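Local coordinates for protein 2-oxoglutarate carboxylase small subunit (Hydrogenobacter thermophilus, PDB 7KCT) that is a biotin carboxylase-type small subunit with an ATP-grasp domain, and binds ADP, magnesium and bicarbonate, at residues Asp76-Val81 and Lys106-Ile111; Tyr58-Asn63 and Ala71-Asp76; Glu261-Leu266 and Lys289-Phe294. All coordinates share one frame; numbering follows the deposited sequence.

Interaction 1: Asp76-Val81 and Lys106-Ile111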
ATOM      1  N   ASP A  76      29.362  -3.587 -20.517  1.00 28.46           N
ATOM      2  CA  ASP A  76      29.353  -4.192 -21.840  1.00 32.14           C
ATOM      3  C   ASP A  76      27.957  -4.689 -22.208  1.00 30.93           C
ATOM      4  O   ASP A  76      27.537  -4.565 -23.362  1.00 26.69           O
ATOM      5  CB  ASP A  76      30.323  -5.367 -21.905  1.00 29.52           C
ATOM      6  CG  ASP A  76      31.775  -4.942 -22.139  1.00 48.67           C
ATOM      7  OD1 ASP A  76      32.036  -3.734 -22.363  1.00 49.52           O
ATOM      8  OD2 ASP A  76      32.659  -5.831 -22.089  1.00 51.52           O
ATOM      9  N   LEU A  77      27.260  -5.328 -21.268  1.00 24.48           N
ATOM     10  CA  LEU A  77      25.912  -5.830 -21.587  1.00 29.08           C
ATOM     11  C   LEU A  77      24.974  -4.686 -21.907  1.00 24.14           C
ATOM     12  O   LEU A  77      24.169  -4.774 -22.838  1.00 26.42           O
ATOM     13  CB  LEU A  77      25.327  -6.654 -20.440  1.00 29.24           C
ATOM     14  CG  LEU A  77      23.884  -7.148 -20.521  1.00 27.94           C
ATOM     15  CD1 LEU A  77      23.775  -8.207 -21.609  1.00 25.43           C
ATOM     16  CD2 LEU A  77      23.490  -7.703 -19.146  1.00 31.05           C
ATOM     17  N   ALA A  78      25.051  -3.609 -21.130  1.00 24.77           N
ATOM     18  CA  ALA A  78      24.216  -2.454 -21.371  1.00 25.59           C
ATOM     19  C   ALA A  78      24.438  -1.924 -22.775  1.00 29.36           C
ATOM     20  O   ALA A  78      23.480  -1.595 -23.482  1.00 28.31           O
ATOM     21  CB  ALA A  78      24.520  -1.353 -20.346  1.00 25.04           C
ATOM     22  N   LEU A  79      25.695  -1.871 -23.216  1.00 27.03           N
ATOM     23  CA  LEU A  79      25.960  -1.464 -24.593  1.00 31.86           C
ATOM     24  C   LEU A  79      25.354  -2.437 -25.616  1.00 28.88           C
ATOM     25  O   LEU A  79      24.773  -2.001 -26.618  1.00 31.81           O
ATOM     26  CB  LEU A  79      27.464  -1.316 -24.814  1.00 30.70           C
ATOM     27  CG  LEU A  79      28.196  -0.167 -24.117  1.00 32.04           C
ATOM     28  CD1 LEU A  79      29.720  -0.319 -24.358  1.00 35.87           C
ATOM     29  CD2 LEU A  79      27.646   1.163 -24.611  1.00 32.89           C
ATOM     30  N   GLU A  80      25.499  -3.746 -25.394  1.00 29.11           N
ATOM     31  CA  GLU A  80      25.020  -4.757 -26.354  1.00 29.18           C
ATOM     32  C   GLU A  80      23.505  -4.718 -26.555  1.00 29.20           C
ATOM     33  O   GLU A  80      23.007  -5.039 -27.645  1.00 32.52           O
ATOM     34  CB  GLU A  80      25.431  -6.175 -25.885  1.00 35.13           C
ATOM     35  CG  GLU A  80      26.964  -6.431 -25.861  1.00 40.20           C
ATOM     36  CD  GLU A  80      27.420  -7.533 -24.871  1.00 51.14           C
ATOM     37  OE1 GLU A  80      26.585  -8.191 -24.204  1.00 43.18           O
ATOM     38  OE2 GLU A  80      28.654  -7.726 -24.748  1.00 60.66           O
ATOM     39  N   VAL A  81      22.734  -4.431 -25.503  1.00 27.71           N
ATOM     40  CA  VAL A  81      21.274  -4.428 -25.631  1.00 28.32           C
ATOM     41  C   VAL A  81      20.703  -3.042 -25.862  1.00 30.60           C
ATOM     42  O   VAL A  81      19.482  -2.889 -25.934  1.00 27.47           O
ATOM     43  CB  VAL A  81      20.597  -5.082 -24.408  1.00 26.52           C
ATOM     44  CG1 VAL A  81      21.196  -6.459 -24.132  1.00 25.65           C
ATOM     45  CG2 VAL A  81      20.695  -4.219 -23.185  1.00 28.56           C
ATOM     46  N   LYS A 106      31.998   4.929 -21.415  1.00 35.61           N
ATOM     47  CA  LYS A 106      31.346   4.157 -22.454  1.00 33.40           C
ATOM     48  C   LYS A 106      30.086   4.810 -22.966  1.00 30.84           C
ATOM     49  O   LYS A 106      29.401   4.209 -23.791  1.00 35.39           O
ATOM     50  CB  LYS A 106      31.019   2.756 -21.943  1.00 33.47           C
ATOM     51  CG  LYS A 106      32.238   1.978 -21.514  1.00 37.65           C
ATOM     52  CD  LYS A 106      33.190   1.728 -22.651  1.00 46.22           C
ATOM     53  CE  LYS A 106      34.044   0.512 -22.359  1.00 49.32           C
ATOM     54  NZ  LYS A 106      35.094   0.318 -23.386  1.00 60.16           N
ATOM     55  N   GLY A 107      29.737   5.991 -22.464  1.00 30.67           N
ATOM     56  CA  GLY A 107      28.552   6.673 -22.916  1.00 35.53           C
ATOM     57  C   GLY A 107      27.254   6.184 -22.320  1.00 39.35           C
ATOM     58  O   GLY A 107      26.186   6.441 -22.893  1.00 33.17           O
ATOM     59  N   ILE A 108      27.306   5.511 -21.176  1.00 33.98           N
ATOM     60  CA  ILE A 108      26.116   5.025 -20.463  1.00 31.11           C
ATOM     61  C   ILE A 108      25.869   5.950 -19.284  1.00 34.64           C
ATOM     62  O   ILE A 108      26.809   6.290 -18.558  1.00 36.36           O
ATOM     63  CB  ILE A 108      26.323   3.585 -19.963  1.00 34.32           C
ATOM     64  CG1 ILE A 108      26.631   2.648 -21.118  1.00 34.76           C
ATOM     65  CG2 ILE A 108      25.098   3.060 -19.185  1.00 33.81           C
ATOM     66  CD1 ILE A 108      25.501   2.493 -22.074  1.00 35.21           C
ATOM     67  N   THR A 109      24.621   6.349 -19.064  1.00 30.62           N
ATOM     68  CA  THR A 109      24.329   7.239 -17.937  1.00 28.98           C
ATOM     69  C   THR A 109      24.206   6.417 -16.634  1.00 29.97           C
ATOM     70  O   THR A 109      23.337   5.537 -16.501  1.00 26.51           O
ATOM     71  CB  THR A 109      23.057   8.053 -18.208  1.00 30.87           C
ATOM     72  OG1 THR A 109      23.214   8.863 -19.382  1.00 31.88           O
ATOM     73  CG2 THR A 109      22.720   9.015 -17.072  1.00 34.92           C
ATOM     74  N   PHE A 110      25.094   6.689 -15.682  1.00 31.01           N
ATOM     75  CA  PHE A 110      24.997   6.143 -14.319  1.00 29.73           C
ATOM     76  C   PHE A 110      23.932   6.937 -13.555  1.00 34.43           C
ATOM     77  O   PHE A 110      24.034   8.165 -13.460  1.00 27.75           O
ATOM     78  CB  PHE A 110      26.380   6.218 -13.653  1.00 31.07           C
ATOM     79  CG  PHE A 110      26.443   5.607 -12.267  1.00 30.24           C
ATOM     80  CD1 PHE A 110      26.622   4.253 -12.122  1.00 32.09           C
ATOM     81  CD2 PHE A 110      26.358   6.401 -11.118  1.00 31.75           C
ATOM     82  CE1 PHE A 110      26.687   3.675 -10.863  1.00 31.85           C
ATOM     83  CE2 PHE A 110      26.401   5.821  -9.839  1.00 24.70           C
ATOM     84  CZ  PHE A 110      26.551   4.471  -9.716  1.00 26.96           C
ATOM     85  N   ILE A 111      22.903   6.256 -13.025  1.00 26.37           N
ATOM     86  CA  ILE A 111      21.807   6.909 -12.283  1.00 22.87           C
ATOM     87  C   ILE A 111      22.265   7.015 -10.826  1.00 29.57           C
ATOM     88  O   ILE A 111      22.069   6.102  -9.996  1.00 27.43           O
ATOM     89  CB  ILE A 111      20.481   6.153 -12.436  1.00 26.77           C
ATOM     90  CG1 ILE A 111      20.065   6.141 -13.917  1.00 24.47           C
ATOM     91  CG2 ILE A 111      19.387   6.761 -11.561  1.00 26.80           C
ATOM     92  CD1 ILE A 111      18.931   5.159 -14.235  1.00 27.09           C
TER
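A78 turns its methyl group toward I108, and its CB lies 4.3 Å from I108 CD1, a loose apolar contact near the C-terminal end of helix 71-81. I86 of strand 85-87 touches both residues, so the pair belongs to the packing of that helix, the beta-alpha-beta crossover between parallel strands 56-59 and 85-87, on the sheet of the Rossmann-like N-terminal domain. One residue on, L79 carries more of the contact through its two methyl branches. CD2 meets the end of I108, with L79 CD2 to I108 CD1 at 3.6 Å, and also lies 3.6 Å from the carbonyl oxygen K106 O. The other branch leans on the base of the lysine, L79 CD1 to K106 CB being 4.1 Å, and the two side chains cross at about a right angle. Bent at chi2 (-63°), K106 carries its ammonium toward the D76 side, although NZ and D76 OD1 remain 5.2 Å apart. G107, with positive phi, belongs to the Schellman motif that ends helix 97-105. The contact rests on dispersion between aliphatic groups, with L79 also against the K106 carbonyl; any attraction between D76 and K106 would be long-range.

Interaction 2: Tyr58-Asn63 and Ala71-Asp76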
ATOM      1  N   TYR A  58      19.210 -11.359 -18.348  1.00 22.49           N
ATOM      2  CA  TYR A  58      20.449 -12.025 -18.785  1.00 22.15           C
ATOM      3  C   TYR A  58      21.126 -12.726 -17.616  1.00 26.18           C
ATOM      4  O   TYR A  58      21.510 -12.059 -16.651  1.00 24.58           O
ATOM      5  CB  TYR A  58      21.437 -11.014 -19.419  1.00 23.05           C
ATOM      6  CG  TYR A  58      20.864 -10.500 -20.685  1.00 21.54           C
ATOM      7  CD1 TYR A  58      21.015 -11.214 -21.882  1.00 23.01           C
ATOM      8  CD2 TYR A  58      20.048  -9.392 -20.676  1.00 21.58           C
ATOM      9  CE1 TYR A  58      20.398 -10.785 -23.060  1.00 23.48           C
ATOM     10  CE2 TYR A  58      19.408  -8.969 -21.856  1.00 23.97           C
ATOM     11  CZ  TYR A  58      19.583  -9.670 -23.027  1.00 23.16           C
ATOM     12  OH  TYR A  58      18.980  -9.217 -24.180  1.00 23.01           O
ATOM     13  N   MET A  59      21.396 -14.031 -17.773  1.00 21.79           N
ATOM     14  CA  MET A  59      22.102 -14.807 -16.761  1.00 25.79           C
ATOM     15  C   MET A  59      23.584 -14.568 -16.977  1.00 30.02           C
ATOM     16  O   MET A  59      24.065 -14.926 -18.045  1.00 30.77           O
ATOM     17  CB  MET A  59      21.811 -16.306 -16.926  1.00 25.85           C
ATOM     18  CG  MET A  59      22.430 -17.127 -15.838  1.00 32.82           C
ATOM     19  SD  MET A  59      22.485 -18.897 -16.158  1.00 42.67           S
ATOM     20  CE  MET A  59      20.787 -19.542 -16.140  1.00 44.65           C
ATOM     21  N   ILE A  60      24.298 -13.994 -16.004  1.00 27.41           N
ATOM     22  CA  ILE A  60      25.729 -13.700 -16.144  1.00 29.76           C
ATOM     23  C   ILE A  60      26.431 -14.032 -14.835  1.00 30.94           C
ATOM     24  O   ILE A  60      25.788 -14.242 -13.805  1.00 33.87           O
ATOM     25  CB  ILE A  60      25.996 -12.219 -16.525  1.00 31.52           C
ATOM     26  CG1 ILE A  60      25.497 -11.299 -15.428  1.00 27.44           C
ATOM     27  CG2 ILE A  60      25.342 -11.862 -17.826  1.00 33.80           C
ATOM     28  CD1 ILE A  60      25.843  -9.831 -15.631  1.00 29.26           C
ATOM     29  N   GLY A  61      27.752 -14.041 -14.877  1.00 31.06           N
ATOM     30  CA  GLY A  61      28.625 -14.130 -13.719  1.00 32.08           C
ATOM     31  C   GLY A  61      29.123 -15.544 -13.483  1.00 33.25           C
ATOM     32  O   GLY A  61      28.450 -16.531 -13.788  1.00 34.72           O
ATOM     33  N   VAL A  62      30.309 -15.655 -12.885  1.00 34.48           N
ATOM     34  CA  VAL A  62      30.881 -16.985 -12.654  1.00 36.24           C
ATOM     35  C   VAL A  62      30.586 -17.513 -11.255  1.00 37.73           C
ATOM     36  O   VAL A  62      30.775 -18.711 -10.989  1.00 38.88           O
ATOM     37  CB  VAL A  62      32.404 -16.971 -12.896  1.00 37.17           C
ATOM     38  CG1 VAL A  62      32.729 -16.545 -14.330  1.00 38.44           C
ATOM     39  CG2 VAL A  62      33.092 -16.046 -11.934  1.00 38.85           C
ATOM     40  N   ASN A  63      30.130 -16.671 -10.367  1.00 33.74           N
ATOM     41  CA  ASN A  63      29.582 -17.090  -9.082  1.00 40.46           C
ATOM     42  C   ASN A  63      28.529 -16.066  -8.705  1.00 35.95           C
ATOM     43  O   ASN A  63      28.362 -15.067  -9.436  1.00 31.82           O
ATOM     44  CB  ASN A  63      30.689 -17.190  -8.028  1.00 37.69           C
ATOM     45  CG  ASN A  63      31.380 -15.874  -7.794  1.00 34.31           C
ATOM     46  OD1 ASN A  63      30.775 -14.891  -7.382  1.00 34.11           O
ATOM     47  ND2 ASN A  63      32.686 -15.847  -8.049  1.00 43.25           N
ATOM     48  N   ALA A  71      32.071  -4.976 -13.011  1.00 27.21           N
ATOM     49  CA  ALA A  71      31.709  -3.728 -13.669  1.00 31.72           C
ATOM     50  C   ALA A  71      31.855  -3.805 -15.192  1.00 31.65           C
ATOM     51  O   ALA A  71      30.983  -3.312 -15.916  1.00 31.03           O
ATOM     52  CB  ALA A  71      32.547  -2.601 -13.083  1.00 32.68           C
ATOM     53  N   GLU A  72      32.920  -4.433 -15.702  1.00 29.24           N
ATOM     54  CA  GLU A  72      33.132  -4.473 -17.149  1.00 31.57           C
ATOM     55  C   GLU A  72      32.020  -5.251 -17.863  1.00 32.48           C
ATOM     56  O   GLU A  72      31.541  -4.825 -18.928  1.00 28.78           O
ATOM     57  CB  GLU A  72      34.504  -5.072 -17.474  1.00 36.11           C
ATOM     58  N   ARG A  73      31.631  -6.411 -17.316  1.00 28.57           N
ATOM     59  CA  ARG A  73      30.626  -7.234 -17.967  1.00 32.05           C
ATOM     60  C   ARG A  73      29.255  -6.561 -17.976  1.00 29.88           C
ATOM     61  O   ARG A  73      28.528  -6.662 -18.971  1.00 31.71           O
ATOM     62  CB  ARG A  73      30.547  -8.607 -17.303  1.00 30.18           C
ATOM     63  CG  ARG A  73      29.816  -9.596 -18.171  1.00 41.42           C
ATOM     64  CD  ARG A  73      29.427 -10.884 -17.430  1.00 51.04           C
ATOM     65  NE  ARG A  73      30.576 -11.742 -17.129  1.00 53.97           N
ATOM     66  CZ  ARG A  73      31.074 -11.932 -15.908  1.00 53.13           C
ATOM     67  NH1 ARG A  73      30.515 -11.327 -14.872  1.00 43.62           N
ATOM     68  NH2 ARG A  73      32.114 -12.739 -15.716  1.00 49.82           N
ATOM     69  N   ILE A  74      28.900  -5.842 -16.905  1.00 28.48           N
ATOM     70  CA  ILE A  74      27.592  -5.182 -16.820  1.00 29.15           C
ATOM     71  C   ILE A  74      27.505  -4.008 -17.789  1.00 31.49           C
ATOM     72  O   ILE A  74      26.489  -3.811 -18.462  1.00 26.02           O
ATOM     73  CB  ILE A  74      27.358  -4.738 -15.368  1.00 23.30           C
ATOM     74  CG1 ILE A  74      27.213  -5.977 -14.495  1.00 25.43           C
ATOM     75  CG2 ILE A  74      26.114  -3.897 -15.221  1.00 25.93           C
ATOM     76  CD1 ILE A  74      27.198  -5.718 -12.983  1.00 26.06           C
ATOM     77  N   VAL A  75      28.568  -3.205 -17.868  1.00 28.45           N
ATOM     78  CA  VAL A  75      28.576  -2.076 -18.786  1.00 27.03           C
ATOM     79  C   VAL A  75      28.587  -2.548 -20.229  1.00 27.93           C
ATOM     80  O   VAL A  75      27.902  -1.975 -21.091  1.00 31.76           O
ATOM     81  CB  VAL A  75      29.776  -1.164 -18.482  1.00 27.30           C
ATOM     82  CG1 VAL A  75      29.949  -0.182 -19.611  1.00 32.86           C
ATOM     83  CG2 VAL A  75      29.540  -0.465 -17.198  1.00 27.87           C
ATOM     84  N   ASP A  76      29.362  -3.587 -20.517  1.00 28.46           N
ATOM     85  CA  ASP A  76      29.353  -4.192 -21.840  1.00 32.14           C
ATOM     86  C   ASP A  76      27.957  -4.689 -22.208  1.00 30.93           C
ATOM     87  O   ASP A  76      27.537  -4.565 -23.362  1.00 26.69           O
ATOM     88  CB  ASP A  76      30.323  -5.367 -21.905  1.00 29.52           C
ATOM     89  CG  ASP A  76      31.775  -4.942 -22.139  1.00 48.67           C
ATOM     90  OD1 ASP A  76      32.036  -3.734 -22.363  1.00 49.52           O
ATOM     91  OD2 ASP A  76      32.659  -5.831 -22.089  1.00 51.52           O
TER
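I60 and R73 run alongside each other in antiparallel sense, the isoleucine reaching from just past the end of strand 56-59 toward helix 71-81 while the arginine extends back over the chain that follows the strand. The aliphatic part of R73 makes the first contact: its CD lies 3.8 Å from I60 CB and 4.1 Å from I60 CD1. Beyond it the chain bends at chi3 (-71°), which brings one face of the guanidinium onto G61. G61 CA comes over this face, 3.6 Å from R73 NH1, and G61 N lies above the same plane but offset toward its rim. V62 crosses the arginine obliquely, with its CG1 4.1 Å from R73 NH2. On the inner side, I60 CD1 reaches I74 CG1 at 4.2 Å; both isoleucines also touch I40 of strand 36-41, which ties the start of this beta-alpha-beta crossover, strand 56-59 to helix 71-81, to the parallel Rossmann-like sheet.

The placement of I60 depends on its first torsion (chi1 62°), which sets CG1 between the backbone N and the carbonyl carbon and directs CD1 at the helix. At G61, with phi 99°, any CB would press on the carbonyl O of I60.

D66 fixes the far end of the arginine, forming a salt bridge from OD2 to R73 NH1 while the same oxygen accepts a hydrogen bond from V62 N. One carboxylate oxygen therefore links the arginine to the loop it covers. The contact divides its chemistry along the length of R73: methylenes meet isoleucine, the flat cationic face meets glycine backbone, and the charge is probably balanced by D66, in a surface contact where I74 alone of the touching residues is buried.

Interaction 3: Glu261-Leu266 and Lys289-Phe294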
ATOM      1  N   GLU A 261      14.732  22.188   9.959  1.00 46.04           N
ATOM      2  CA  GLU A 261      15.163  23.097   8.901  1.00 46.30           C
ATOM      3  C   GLU A 261      16.586  23.614   9.108  1.00 40.67           C
ATOM      4  O   GLU A 261      17.299  23.830   8.128  1.00 40.65           O
ATOM      5  CB  GLU A 261      14.176  24.235   8.797  1.00 43.88           C
ATOM      6  CG  GLU A 261      12.780  23.752   8.416  1.00 50.71           C
ATOM      7  CD  GLU A 261      12.724  23.106   7.016  1.00 64.38           C
ATOM      8  OE1 GLU A 261      11.843  22.243   6.787  1.00 55.05           O
ATOM      9  OE2 GLU A 261      13.558  23.459   6.140  1.00 62.59           O
ATOM     10  N   TYR A 262      17.038  23.780  10.352  1.00 43.00           N
ATOM     11  CA  TYR A 262      18.417  24.200  10.589  1.00 39.13           C
ATOM     12  C   TYR A 262      19.395  23.145  10.108  1.00 44.54           C
ATOM     13  O   TYR A 262      20.286  23.420   9.301  1.00 42.01           O
ATOM     14  CB  TYR A 262      18.641  24.492  12.084  1.00 41.04           C
ATOM     15  CG  TYR A 262      20.100  24.649  12.434  1.00 42.41           C
ATOM     16  CD1 TYR A 262      20.778  25.841  12.200  1.00 48.82           C
ATOM     17  CD2 TYR A 262      20.813  23.603  12.969  1.00 44.69           C
ATOM     18  CE1 TYR A 262      22.148  25.973  12.504  1.00 46.60           C
ATOM     19  CE2 TYR A 262      22.152  23.720  13.257  1.00 45.03           C
ATOM     20  CZ  TYR A 262      22.811  24.917  13.041  1.00 49.23           C
ATOM     21  OH  TYR A 262      24.151  25.010  13.354  1.00 49.95           O
ATOM     22  N   TYR A 263      19.262  21.915  10.622  1.00 37.71           N
ATOM     23  CA  TYR A 263      20.183  20.877  10.208  1.00 40.75           C
ATOM     24  C   TYR A 263      19.988  20.533   8.742  1.00 36.36           C
ATOM     25  O   TYR A 263      20.959  20.217   8.052  1.00 34.20           O
ATOM     26  CB  TYR A 263      20.010  19.627  11.058  1.00 45.69           C
ATOM     27  CG  TYR A 263      20.649  19.734  12.411  1.00 42.84           C
ATOM     28  CD1 TYR A 263      22.034  19.784  12.531  1.00 46.22           C
ATOM     29  CD2 TYR A 263      19.877  19.742  13.571  1.00 36.75           C
ATOM     30  CE1 TYR A 263      22.642  19.865  13.768  1.00 44.65           C
ATOM     31  CE2 TYR A 263      20.476  19.821  14.815  1.00 44.17           C
ATOM     32  CZ  TYR A 263      21.856  19.869  14.904  1.00 40.73           C
ATOM     33  OH  TYR A 263      22.458  19.931  16.127  1.00 46.18           O
ATOM     34  N   GLY A 264      18.755  20.641   8.243  1.00 37.44           N
ATOM     35  CA  GLY A 264      18.506  20.386   6.837  1.00 42.33           C
ATOM     36  C   GLY A 264      19.150  21.412   5.919  1.00 43.34           C
ATOM     37  O   GLY A 264      19.641  21.060   4.835  1.00 39.94           O
ATOM     38  N   SER A 265      19.205  22.678   6.355  1.00 41.78           N
ATOM     39  CA  SER A 265      19.859  23.719   5.563  1.00 41.77           C
ATOM     40  C   SER A 265      21.346  23.465   5.455  1.00 35.78           C
ATOM     41  O   SER A 265      21.939  23.666   4.391  1.00 38.10           O
ATOM     42  CB  SER A 265      19.574  25.104   6.149  1.00 43.79           C
ATOM     43  OG  SER A 265      18.263  25.526   5.779  1.00 50.15           O
ATOM     44  N   LEU A 266      21.957  22.990   6.555  1.00 38.30           N
ATOM     45  CA  LEU A 266      23.387  22.695   6.600  1.00 36.97           C
ATOM     46  C   LEU A 266      23.762  21.568   5.644  1.00 40.91           C
ATOM     47  O   LEU A 266      24.852  21.574   5.042  1.00 35.96           O
ATOM     48  CB  LEU A 266      23.792  22.292   8.012  1.00 35.72           C
ATOM     49  CG  LEU A 266      23.769  23.495   8.960  1.00 47.85           C
ATOM     50  CD1 LEU A 266      24.635  23.158  10.183  1.00 51.72           C
ATOM     51  CD2 LEU A 266      24.130  24.879   8.404  1.00 50.78           C
ATOM     52  N   LYS A 289      21.911  15.367  24.902  1.00 60.37           N
ATOM     53  CA  LYS A 289      21.398  16.742  24.938  1.00 63.41           C
ATOM     54  C   LYS A 289      20.698  17.170  23.644  1.00 62.34           C
ATOM     55  O   LYS A 289      20.246  18.317  23.575  1.00 61.55           O
ATOM     56  CB  LYS A 289      22.534  17.726  25.260  1.00 58.66           C
ATOM     57  N   GLY A 290      20.616  16.309  22.621  1.00 62.80           N
ATOM     58  CA  GLY A 290      19.897  16.623  21.391  1.00 57.34           C
ATOM     59  C   GLY A 290      20.708  17.191  20.237  1.00 57.80           C
ATOM     60  O   GLY A 290      20.108  17.660  19.258  1.00 57.18           O
ATOM     61  N   ASN A 291      22.034  17.137  20.296  1.00 47.14           N
ATOM     62  CA  ASN A 291      22.905  17.722  19.283  1.00 49.73           C
ATOM     63  C   ASN A 291      23.383  16.675  18.287  1.00 40.14           C
ATOM     64  O   ASN A 291      23.763  15.570  18.677  1.00 32.79           O
ATOM     65  CB  ASN A 291      24.131  18.372  19.941  1.00 50.10           C
ATOM     66  CG  ASN A 291      23.766  19.502  20.912  1.00 54.57           C
ATOM     67  OD1 ASN A 291      23.117  20.465  20.531  1.00 53.12           O
ATOM     68  ND2 ASN A 291      24.121  19.341  22.173  1.00 53.26           N
ATOM     69  N   LEU A 292      23.416  17.052  17.008  1.00 40.85           N
ATOM     70  CA  LEU A 292      23.815  16.156  15.924  1.00 40.76           C
ATOM     71  C   LEU A 292      25.263  16.360  15.486  1.00 39.97           C
ATOM     72  O   LEU A 292      25.735  17.493  15.367  1.00 41.21           O
ATOM     73  CB  LEU A 292      22.877  16.363  14.730  1.00 37.87           C
ATOM     74  CG  LEU A 292      21.581  15.543  14.702  1.00 41.90           C
ATOM     75  CD1 LEU A 292      20.964  15.476  16.059  1.00 40.17           C
ATOM     76  CD2 LEU A 292      20.595  16.131  13.678  1.00 45.46           C
ATOM     77  N   TYR A 293      25.947  15.245  15.231  1.00 29.48           N
ATOM     78  CA  TYR A 293      27.295  15.203  14.687  1.00 36.51           C
ATOM     79  C   TYR A 293      27.351  14.258  13.487  1.00 41.87           C
ATOM     80  O   TYR A 293      26.940  13.086  13.572  1.00 32.31           O
ATOM     81  CB  TYR A 293      28.283  14.729  15.739  1.00 34.90           C
ATOM     82  CG  TYR A 293      28.180  15.503  17.031  1.00 41.27           C
ATOM     83  CD1 TYR A 293      27.224  15.158  17.995  1.00 45.96           C
ATOM     84  CD2 TYR A 293      29.026  16.578  17.300  1.00 46.64           C
ATOM     85  CE1 TYR A 293      27.120  15.865  19.212  1.00 48.63           C
ATOM     86  CE2 TYR A 293      28.949  17.277  18.524  1.00 47.34           C
ATOM     87  CZ  TYR A 293      27.987  16.928  19.463  1.00 56.30           C
ATOM     88  OH  TYR A 293      27.901  17.638  20.647  1.00 62.37           O
ATOM     89  N   PHE A 294      27.934  14.752  12.402  1.00 32.30           N
ATOM     90  CA  PHE A 294      27.972  14.008  11.162  1.00 34.77           C
ATOM     91  C   PHE A 294      28.922  12.857  11.312  1.00 36.19           C
ATOM     92  O   PHE A 294      29.976  12.981  11.949  1.00 36.97           O
ATOM     93  CB  PHE A 294      28.411  14.915  10.022  1.00 36.17           C
ATOM     94  CG  PHE A 294      28.802  14.183   8.753  1.00 34.81           C
ATOM     95  CD1 PHE A 294      30.070  13.676   8.588  1.00 30.10           C
ATOM     96  CD2 PHE A 294      27.877  14.022   7.723  1.00 38.00           C
ATOM     97  CE1 PHE A 294      30.434  13.029   7.394  1.00 36.46           C
ATOM     98  CE2 PHE A 294      28.222  13.393   6.516  1.00 29.67           C
ATOM     99  CZ  PHE A 294      29.491  12.878   6.354  1.00 38.26           C
TER
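With its CG anti to the carbonyl carbon (chi1 -78°), Y263 is directed from helix 257-273 toward the start of strand 292-298, and chi2 then turns a face of the ring to L292. The leucine covers that face. Its CD2 is centred over the ring, 3.7 Å from the centroid and 13° off the normal, a CH-pi contact, while L292 CB rests nearer the hydroxyl end, 3.6 Å from Y263 CE1. The opposite face is occupied by Y262 CD2 from the same helix, 3.8 Å above the ring plane, so the phenol is held between L292 CD2 and Y262 CD2.

At the tip of the ring, Y263 OH accepts a hydrogen bond from L292 N, at 3.2 Å and nearly straight (174°). One residue thus meets the tyrosine twice, its side chain over the face and its amide at the phenol oxygen. N291 lies alongside, with its CA 3.9 Å from Y263 OH, and its backbone N donates to D287 OD1, which steadies the turn leading into the strand.

Strand 292-298 is an outermost strand of the four-stranded antiparallel sheet in the ATP-grasp domain, and L292 also touches F284 and A286 on the adjacent strand 278-286, and I217 and F219 on strand 215-223 beyond it. F219 packs on Y263 as well, so the helix is seated on this sheet through a shared apolar layer. The chemistry is mixed: apolar contact covers the ring face, while the straight N-H bond satisfies a buried backbone amide and fixes the hydroxyl end of the ring against the strand.

Overall arrangement
Along the chain the contacts follow one another in the order interaction 2, interaction 1, interaction 3. The first two are neighbours in the N-terminal domain, their centres 12 Å apart: both use helix 71-81, share D76 and reach the same parallel sheet, interaction 2 next to its outermost strand 56-59 and interaction 1 at the loop leading into 109-110, the outermost strand on the other side. The helix connects strands 56-59 and 85-87. Interaction 3 belongs to the ATP-grasp domain, where helix 257-273 packs on an antiparallel sheet; its centre is 39 Å from interaction 1 and 42 Å from interaction 2, with nearest atoms about 18 Å and 25 Å apart. The contacts thus belong to two separate domains, each with its own helix lying on a sheet.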